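Local coordinates for protein glyoxylate reductase (Paecilomyces sp. J18, PDB 3WNV) that probably reduces glyoxylate to glycolate with a nicotinamide cofactor, as a fungal member of the D-isomer-specific 2-hydroxyacid dehydrogenase family, at residues E37-N42 with K62-F67; E70-L75 with T98-A103. All coordinates share one frame; numbering follows the deposited sequence.

Contact 1. Residues E37-N42 with K62-F67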
ATOM      1  N   GLU A  37     -19.069 -14.598  -7.873  1.00 26.66           N
ATOM      2  CA  GLU A  37     -19.855 -15.727  -8.374  1.00 30.57           C
ATOM      3  C   GLU A  37     -20.053 -15.603  -9.881  1.00 30.66           C
ATOM      4  O   GLU A  37     -19.862 -16.565 -10.642  1.00 28.31           O
ATOM      5  CB  GLU A  37     -21.210 -15.784  -7.646  1.00 39.27           C
ATOM      6  CG  GLU A  37     -22.172 -16.870  -8.129  1.00 49.70           C
ATOM      7  CD  GLU A  37     -23.642 -16.459  -7.992  1.00 57.91           C
ATOM      8  OE1 GLU A  37     -24.213 -15.932  -8.979  1.00 60.63           O
ATOM      9  OE2 GLU A  37     -24.221 -16.664  -6.899  1.00 57.53           O
ATOM     10  N   LYS A  38     -20.427 -14.398 -10.305  1.00 28.23           N
ATOM     11  CA  LYS A  38     -20.660 -14.108 -11.711  1.00 28.34           C
ATOM     12  C   LYS A  38     -19.348 -14.074 -12.508  1.00 28.10           C
ATOM     13  O   LYS A  38     -19.320 -14.504 -13.663  1.00 28.80           O
ATOM     14  CB  LYS A  38     -21.379 -12.771 -11.838  1.00 26.87           C
ATOM     15  CG  LYS A  38     -21.628 -12.316 -13.262  1.00 29.32           C
ATOM     16  CD  LYS A  38     -22.718 -13.112 -13.917  1.00 41.78           C
ATOM     17  CE  LYS A  38     -23.203 -12.396 -15.168  1.00 52.46           C
ATOM     18  NZ  LYS A  38     -22.070 -11.676 -15.841  1.00 58.58           N
ATOM     19  N   PHE A  39     -18.275 -13.558 -11.909  1.00 23.85           N
ATOM     20  CA  PHE A  39     -16.977 -13.608 -12.578  1.00 21.86           C
ATOM     21  C   PHE A  39     -16.590 -15.066 -12.828  1.00 24.67           C
ATOM     22  O   PHE A  39     -16.232 -15.436 -13.948  1.00 20.76           O
ATOM     23  CB  PHE A  39     -15.895 -12.838 -11.822  1.00 16.87           C
ATOM     24  CG  PHE A  39     -14.561 -12.868 -12.510  1.00 15.33           C
ATOM     25  CD1 PHE A  39     -14.315 -12.038 -13.598  1.00 16.55           C
ATOM     26  CD2 PHE A  39     -13.568 -13.759 -12.108  1.00 15.06           C
ATOM     27  CE1 PHE A  39     -13.103 -12.097 -14.262  1.00 22.13           C
ATOM     28  CE2 PHE A  39     -12.354 -13.821 -12.783  1.00 14.89           C
ATOM     29  CZ  PHE A  39     -12.128 -12.981 -13.854  1.00 19.75           C
ATOM     30  N   LEU A  40     -16.713 -15.911 -11.809  1.00 23.31           N
ATOM     31  CA  LEU A  40     -16.362 -17.320 -11.989  1.00 23.05           C
ATOM     32  C   LEU A  40     -17.243 -18.014 -13.009  1.00 24.85           C
ATOM     33  O   LEU A  40     -16.755 -18.849 -13.763  1.00 23.74           O
ATOM     34  CB  LEU A  40     -16.327 -18.074 -10.647  1.00 25.29           C
ATOM     35  CG  LEU A  40     -15.363 -17.565  -9.580  1.00 25.41           C
ATOM     36  CD1 LEU A  40     -15.627 -18.286  -8.284  1.00 25.67           C
ATOM     37  CD2 LEU A  40     -13.912 -17.746  -9.971  1.00 26.23           C
ATOM     38  N   GLU A  41     -18.530 -17.658 -13.058  1.00 26.29           N
ATOM     39  CA  GLU A  41     -19.438 -18.190 -14.072  1.00 31.14           C
ATOM     40  C   GLU A  41     -19.010 -17.796 -15.483  1.00 28.51           C
ATOM     41  O   GLU A  41     -19.075 -18.613 -16.392  1.00 24.80           O
ATOM     42  CB  GLU A  41     -20.879 -17.737 -13.816  1.00 35.86           C
ATOM     43  CG  GLU A  41     -21.655 -18.643 -12.863  1.00 48.72           C
ATOM     44  CD  GLU A  41     -22.982 -18.037 -12.416  1.00 55.59           C
ATOM     45  OE1 GLU A  41     -23.486 -17.120 -13.107  1.00 56.16           O
ATOM     46  OE2 GLU A  41     -23.508 -18.479 -11.367  1.00 58.03           O
ATOM     47  N   ASN A  42     -18.567 -16.548 -15.657  1.00 23.56           N
ATOM     48  CA  ASN A  42     -18.091 -16.097 -16.962  1.00 22.77           C
ATOM     49  C   ASN A  42     -16.887 -16.914 -17.379  1.00 17.87           C
ATOM     50  O   ASN A  42     -16.807 -17.365 -18.509  1.00 25.64           O
ATOM     51  CB  ASN A  42     -17.690 -14.608 -16.932  1.00 24.01           C
ATOM     52  CG  ASN A  42     -18.890 -13.668 -16.835  1.00 30.17           C
ATOM     53  OD1 ASN A  42     -20.042 -14.104 -16.911  1.00 27.01           O
ATOM     54  ND2 ASN A  42     -18.616 -12.366 -16.680  1.00 26.86           N
ATOM     55  N   LYS A  62     -13.216  -5.642  -5.010  1.00 20.63           N
ATOM     56  CA  LYS A  62     -14.614  -5.667  -4.570  1.00 23.62           C
ATOM     57  C   LYS A  62     -15.503  -6.308  -5.619  1.00 25.70           C
ATOM     58  O   LYS A  62     -16.609  -6.713  -5.313  1.00 23.85           O
ATOM     59  CB  LYS A  62     -15.113  -4.258  -4.227  1.00 23.09           C
ATOM     60  CG  LYS A  62     -15.286  -3.325  -5.421  1.00 26.47           C
ATOM     61  CD  LYS A  62     -15.465  -1.883  -4.936  1.00 32.51           C
ATOM     62  CE  LYS A  62     -15.944  -0.994  -6.057  1.00 37.86           C
ATOM     63  NZ  LYS A  62     -16.911   0.029  -5.557  1.00 42.54           N
ATOM     64  N   HIS A  63     -15.047  -6.402  -6.865  1.00 20.49           N
ATOM     65  CA  HIS A  63     -15.921  -6.990  -7.878  1.00 18.45           C
ATOM     66  C   HIS A  63     -15.672  -8.476  -8.079  1.00 22.10           C
ATOM     67  O   HIS A  63     -16.519  -9.175  -8.629  1.00 24.22           O
ATOM     68  CB  HIS A  63     -15.788  -6.273  -9.228  1.00 19.63           C
ATOM     69  CG  HIS A  63     -15.992  -4.791  -9.157  1.00 22.52           C
ATOM     70  ND1 HIS A  63     -17.225  -4.217  -8.896  1.00 22.55           N
ATOM     71  CD2 HIS A  63     -15.137  -3.762  -9.363  1.00 19.19           C
ATOM     72  CE1 HIS A  63     -17.108  -2.899  -8.909  1.00 22.23           C
ATOM     73  NE2 HIS A  63     -15.850  -2.597  -9.187  1.00 23.13           N
ATOM     74  N   THR A  64     -14.513  -8.974  -7.652  1.00 22.16           N
ATOM     75  CA  THR A  64     -14.214 -10.368  -7.935  1.00 19.02           C
ATOM     76  C   THR A  64     -13.768 -11.144  -6.703  1.00 22.72           C
ATOM     77  O   THR A  64     -13.646 -12.373  -6.763  1.00 22.57           O
ATOM     78  CB  THR A  64     -13.082 -10.495  -8.972  1.00 18.24           C
ATOM     79  OG1 THR A  64     -11.918  -9.901  -8.413  1.00 18.88           O
ATOM     80  CG2 THR A  64     -13.450  -9.772 -10.292  1.00 17.37           C
ATOM     81  N   GLY A  65     -13.481 -10.439  -5.608  1.00 17.16           N
ATOM     82  CA  GLY A  65     -12.739 -11.056  -4.526  1.00 15.16           C
ATOM     83  C   GLY A  65     -11.285 -11.167  -4.963  1.00 17.02           C
ATOM     84  O   GLY A  65     -10.938 -10.796  -6.088  1.00 19.70           O
ATOM     85  N   PRO A  66     -10.421 -11.680  -4.085  1.00 16.07           N
ATOM     86  CA  PRO A  66      -9.001 -11.730  -4.434  1.00 16.81           C
ATOM     87  C   PRO A  66      -8.732 -12.708  -5.578  1.00 14.37           C
ATOM     88  O   PRO A  66      -9.453 -13.696  -5.795  1.00 18.55           O
ATOM     89  CB  PRO A  66      -8.331 -12.245  -3.146  1.00 20.60           C
ATOM     90  CG  PRO A  66      -9.448 -12.868  -2.365  1.00 25.32           C
ATOM     91  CD  PRO A  66     -10.670 -12.094  -2.696  1.00 21.97           C
ATOM     92  N   PHE A  67      -7.626 -12.442  -6.259  1.00 13.84           N
ATOM     93  CA  PHE A  67      -7.095 -13.358  -7.228  1.00 16.51           C
ATOM     94  C   PHE A  67      -6.239 -14.360  -6.459  1.00 13.07           C
ATOM     95  O   PHE A  67      -5.013 -14.493  -6.664  1.00 14.88           O
ATOM     96  CB  PHE A  67      -6.309 -12.595  -8.296  1.00 16.14           C
ATOM     97  CG  PHE A  67      -7.159 -12.150  -9.466  1.00 15.42           C
ATOM     98  CD1 PHE A  67      -8.370 -11.497  -9.253  1.00 19.64           C
ATOM     99  CD2 PHE A  67      -6.739 -12.371 -10.760  1.00 15.31           C
ATOM    100  CE1 PHE A  67      -9.164 -11.095 -10.324  1.00 20.31           C
ATOM    101  CE2 PHE A  67      -7.524 -11.961 -11.853  1.00 20.32           C
ATOM    102  CZ  PHE A  67      -8.746 -11.327 -11.619  1.00 25.65           C
TER
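Phe39 reaches out of its helix to Thr64 and, further on, to Phe67. From CB, CG is set anti to the backbone N (chi1 -179°), which carries the ring off the helix toward 62-67. CG is the first ring atom to meet anything there, 4.0 Å from Thr64 CG2, and CD1 lies 4.1 Å from the same methyl. That methyl sits over one face of the Phe39 ring, offset toward its rim, in a CH-pi contact 4.3 Å from the centroid and 23° off the normal. At the tip, Phe39 CZ approaches Phe67 CZ at 4.4 Å, a looser apolar touch with the rings oblique to each other. The other branch of Thr64 is engaged within its own segment: OG1 donates to a lone pair of Gly65 O, in the carbonyl plane, at 2.7 Å, and also lies at the edge of the Phe67 ring. With an alanine here, the CH-pi contact would vanish, a gap would probably open over Phe39, and Gly65 O would lose its hydroxyl partner. Phe31 meets Phe39 edge-to-face, and Arg36 NH1 bonds the carbonyls of Thr64 and Pro66. Phe39 also touches Leu7 and Ile9, so the contact belongs to the helical layer on a parallel alpha/beta sheet, where helix 36-45 makes the beta-alpha-beta crossover from strand 27-31 to strand 51-57.

Contact 2. Residues E70-L75 with T98-A103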
ATOM      1  N   GLU A  70      -7.912 -20.144  -5.692  1.00 19.67           N
ATOM      2  CA  GLU A  70      -9.175 -20.628  -6.246  1.00 22.14           C
ATOM      3  C   GLU A  70      -9.576 -19.911  -7.528  1.00 24.07           C
ATOM      4  O   GLU A  70     -10.059 -20.529  -8.480  1.00 20.96           O
ATOM      5  CB  GLU A  70     -10.297 -20.399  -5.238  1.00 21.57           C
ATOM      6  CG  GLU A  70     -11.695 -20.622  -5.802  1.00 27.57           C
ATOM      7  CD  GLU A  70     -12.792 -20.106  -4.866  1.00 36.21           C
ATOM      8  OE1 GLU A  70     -12.465 -19.620  -3.770  1.00 34.29           O
ATOM      9  OE2 GLU A  70     -13.984 -20.175  -5.233  1.00 45.20           O
ATOM     10  N   LEU A  71      -9.445 -18.590  -7.522  1.00 24.12           N
ATOM     11  CA  LEU A  71      -9.839 -17.819  -8.693  1.00 19.37           C
ATOM     12  C   LEU A  71      -8.838 -18.081  -9.810  1.00 11.90           C
ATOM     13  O   LEU A  71      -9.245 -18.306 -10.960  1.00 15.78           O
ATOM     14  CB  LEU A  71      -9.964 -16.326  -8.355  1.00 17.96           C
ATOM     15  CG  LEU A  71     -10.447 -15.476  -9.542  1.00 17.88           C
ATOM     16  CD1 LEU A  71     -11.321 -14.320  -9.034  1.00 20.72           C
ATOM     17  CD2 LEU A  71      -9.238 -14.907 -10.317  1.00 18.94           C
ATOM     18  N   ILE A  72      -7.545 -18.094  -9.488  1.00 13.59           N
ATOM     19  CA  ILE A  72      -6.531 -18.376 -10.529  1.00 12.86           C
ATOM     20  C   ILE A  72      -6.797 -19.712 -11.192  1.00 19.46           C
ATOM     21  O   ILE A  72      -6.649 -19.843 -12.420  1.00 16.95           O
ATOM     22  CB  ILE A  72      -5.072 -18.207  -9.984  1.00 13.17           C
ATOM     23  CG1 ILE A  72      -4.803 -16.720  -9.749  1.00 16.66           C
ATOM     24  CG2 ILE A  72      -3.982 -18.788 -10.924  1.00 13.44           C
ATOM     25  CD1 ILE A  72      -3.596 -16.439  -8.908  1.00 15.15           C
ATOM     26  N   SER A  73      -7.256 -20.693 -10.398  1.00 14.59           N
ATOM     27  CA  SER A  73      -7.535 -22.027 -10.894  1.00 18.42           C
ATOM     28  C   SER A  73      -8.683 -22.028 -11.912  1.00 21.29           C
ATOM     29  O   SER A  73      -8.683 -22.826 -12.840  1.00 23.61           O
ATOM     30  CB  SER A  73      -7.867 -22.960  -9.721  1.00 20.15           C
ATOM     31  OG  SER A  73      -8.031 -24.292 -10.184  1.00 29.26           O
ATOM     32  N   ALA A  74      -9.639 -21.113 -11.742  1.00 19.56           N
ATOM     33  CA  ALA A  74     -10.756 -20.928 -12.678  1.00 21.90           C
ATOM     34  C   ALA A  74     -10.414 -20.119 -13.939  1.00 19.44           C
ATOM     35  O   ALA A  74     -11.163 -20.167 -14.914  1.00 18.28           O
ATOM     36  CB  ALA A  74     -11.932 -20.247 -11.961  1.00 16.53           C
ATOM     37  N   LEU A  75      -9.345 -19.330 -13.924  1.00 18.24           N
ATOM     38  CA  LEU A  75      -9.015 -18.537 -15.131  1.00 15.81           C
ATOM     39  C   LEU A  75      -8.794 -19.444 -16.346  1.00 14.93           C
ATOM     40  O   LEU A  75      -8.331 -20.569 -16.209  1.00 15.75           O
ATOM     41  CB  LEU A  75      -7.773 -17.676 -14.887  1.00 15.90           C
ATOM     42  CG  LEU A  75      -7.902 -16.532 -13.882  1.00 14.63           C
ATOM     43  CD1 LEU A  75      -6.567 -15.823 -13.675  1.00 15.47           C
ATOM     44  CD2 LEU A  75      -9.022 -15.530 -14.296  1.00 12.87           C
ATOM     45  N   THR A  98       2.185 -18.299 -10.979  1.00 16.64           N
ATOM     46  CA  THR A  98       3.390 -18.875 -11.585  1.00 15.78           C
ATOM     47  C   THR A  98       3.089 -20.302 -12.052  1.00 19.68           C
ATOM     48  O   THR A  98       3.408 -20.690 -13.191  1.00 22.14           O
ATOM     49  CB  THR A  98       4.552 -18.864 -10.567  1.00 19.46           C
ATOM     50  OG1 THR A  98       4.856 -17.490 -10.252  1.00 17.56           O
ATOM     51  CG2 THR A  98       5.793 -19.569 -11.143  1.00 23.25           C
ATOM     52  N   GLU A  99       2.414 -21.065 -11.195  1.00 20.00           N
ATOM     53  CA  GLU A  99       2.058 -22.447 -11.522  1.00 20.77           C
ATOM     54  C   GLU A  99       1.133 -22.559 -12.742  1.00 18.63           C
ATOM     55  O   GLU A  99       1.195 -23.542 -13.502  1.00 19.20           O
ATOM     56  CB  GLU A  99       1.407 -23.113 -10.322  1.00 20.26           C
ATOM     57  CG  GLU A  99       2.339 -23.310  -9.164  1.00 23.88           C
ATOM     58  CD  GLU A  99       1.592 -23.832  -7.949  1.00 30.02           C
ATOM     59  OE1 GLU A  99       0.447 -24.312  -8.141  1.00 27.17           O
ATOM     60  OE2 GLU A  99       2.136 -23.747  -6.821  1.00 28.20           O
ATOM     61  N   ALA A 100       0.270 -21.557 -12.906  1.00 17.22           N
ATOM     62  CA  ALA A 100      -0.648 -21.513 -14.034  1.00 20.09           C
ATOM     63  C   ALA A 100       0.002 -20.869 -15.256  1.00 22.63           C
ATOM     64  O   ALA A 100      -0.649 -20.701 -16.291  1.00 23.27           O
ATOM     65  CB  ALA A 100      -1.948 -20.780 -13.634  1.00 17.81           C
ATOM     66  N   GLY A 101       1.290 -20.552 -15.187  1.00 20.55           N
ATOM     67  CA  GLY A 101       1.947 -19.929 -16.337  1.00 19.47           C
ATOM     68  C   GLY A 101       1.556 -18.465 -16.568  1.00 18.56           C
ATOM     69  O   GLY A 101       1.561 -17.978 -17.699  1.00 20.91           O
ATOM     70  N   ILE A 102       1.236 -17.753 -15.505  1.00 16.24           N
ATOM     71  CA  ILE A 102       0.820 -16.339 -15.600  1.00 16.50           C
ATOM     72  C   ILE A 102       1.865 -15.406 -14.972  1.00 20.36           C
ATOM     73  O   ILE A 102       2.280 -15.608 -13.830  1.00 19.40           O
ATOM     74  CB  ILE A 102      -0.542 -16.119 -14.892  1.00 13.45           C
ATOM     75  CG1 ILE A 102      -1.616 -17.042 -15.465  1.00 12.17           C
ATOM     76  CG2 ILE A 102      -0.964 -14.637 -14.939  1.00 14.75           C
ATOM     77  CD1 ILE A 102      -2.902 -17.024 -14.645  1.00 16.76           C
ATOM     78  N   ALA A 103       2.284 -14.390 -15.725  1.00 15.43           N
ATOM     79  CA  ALA A 103       3.229 -13.379 -15.238  1.00 16.28           C
ATOM     80  C   ALA A 103       2.450 -12.210 -14.686  1.00 16.40           C
ATOM     81  O   ALA A 103       1.429 -11.829 -15.270  1.00 14.60           O
ATOM     82  CB  ALA A 103       4.155 -12.929 -16.359  1.00 19.15           C
TER
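Ile72 and Ile102 both place CG2 anti to the backbone N and CG1 beside it, but they use different branches across the contact. In Ile72 it is mainly the short branch: CG2 rests 3.9 Å from Ala100 CB. In Ile102 the longer branch does the work, its chain extended through CG1 (chi2 170°) so that CD1 is carried toward 70-75. There it meets Leu75 CD1 at 4.0 Å and, less closely, Ile72 CG2 at 4.3 Å. The Leu75 and Ile102 side chains pass at about a right angle and touch through their CD1 methyls. No hydrogen bond spans the two segments; all three touches are apolar. The turn that sets Ala100 and Ile102 side by side is a Schellman motif, with Gly101 as its C-prime residue at positive phi, a conformation that favours glycine. Gly101 N bonds Thr98 O at 2.9 Å and Ile102 N goes to Ala97 O, closing the end of helix 94-99 and leading the chain straight into strand 103-105. Ala103 then pairs through its backbone with Lys80 and Ile82. Ile72 also packs on Ala96 and Ala97, while Ile102 is also backed by Ala97, Val79 and Ile82. Ala100 lies at the exposed border of the patch, and near it a salt bridge from Glu99 OE1 to Arg69 NH1 joins the same two helices.

How the contacts relate
From the N terminus, helix 36-45 comes first; the chain then runs through strand 51-57, and contact 1 closes that excursion when 62-67 returns to the helix. Almost at once helix 69-74 begins and contact 2 opens; it closes after strand 81-85 and helix 94-99, just as strand 103-105 starts. The two loops therefore follow in series, neither nesting nor crossing. Their centres are 14 Å apart and they touch directly: Leu71 CB packs against Pro66 O, and Leu40 CD2 against Ala74 CB. Helix 69-74 thus joins both, linking helix 36-45 to the end of helix 94-99 in the layer of helices beside the N-terminal five-stranded parallel sheet.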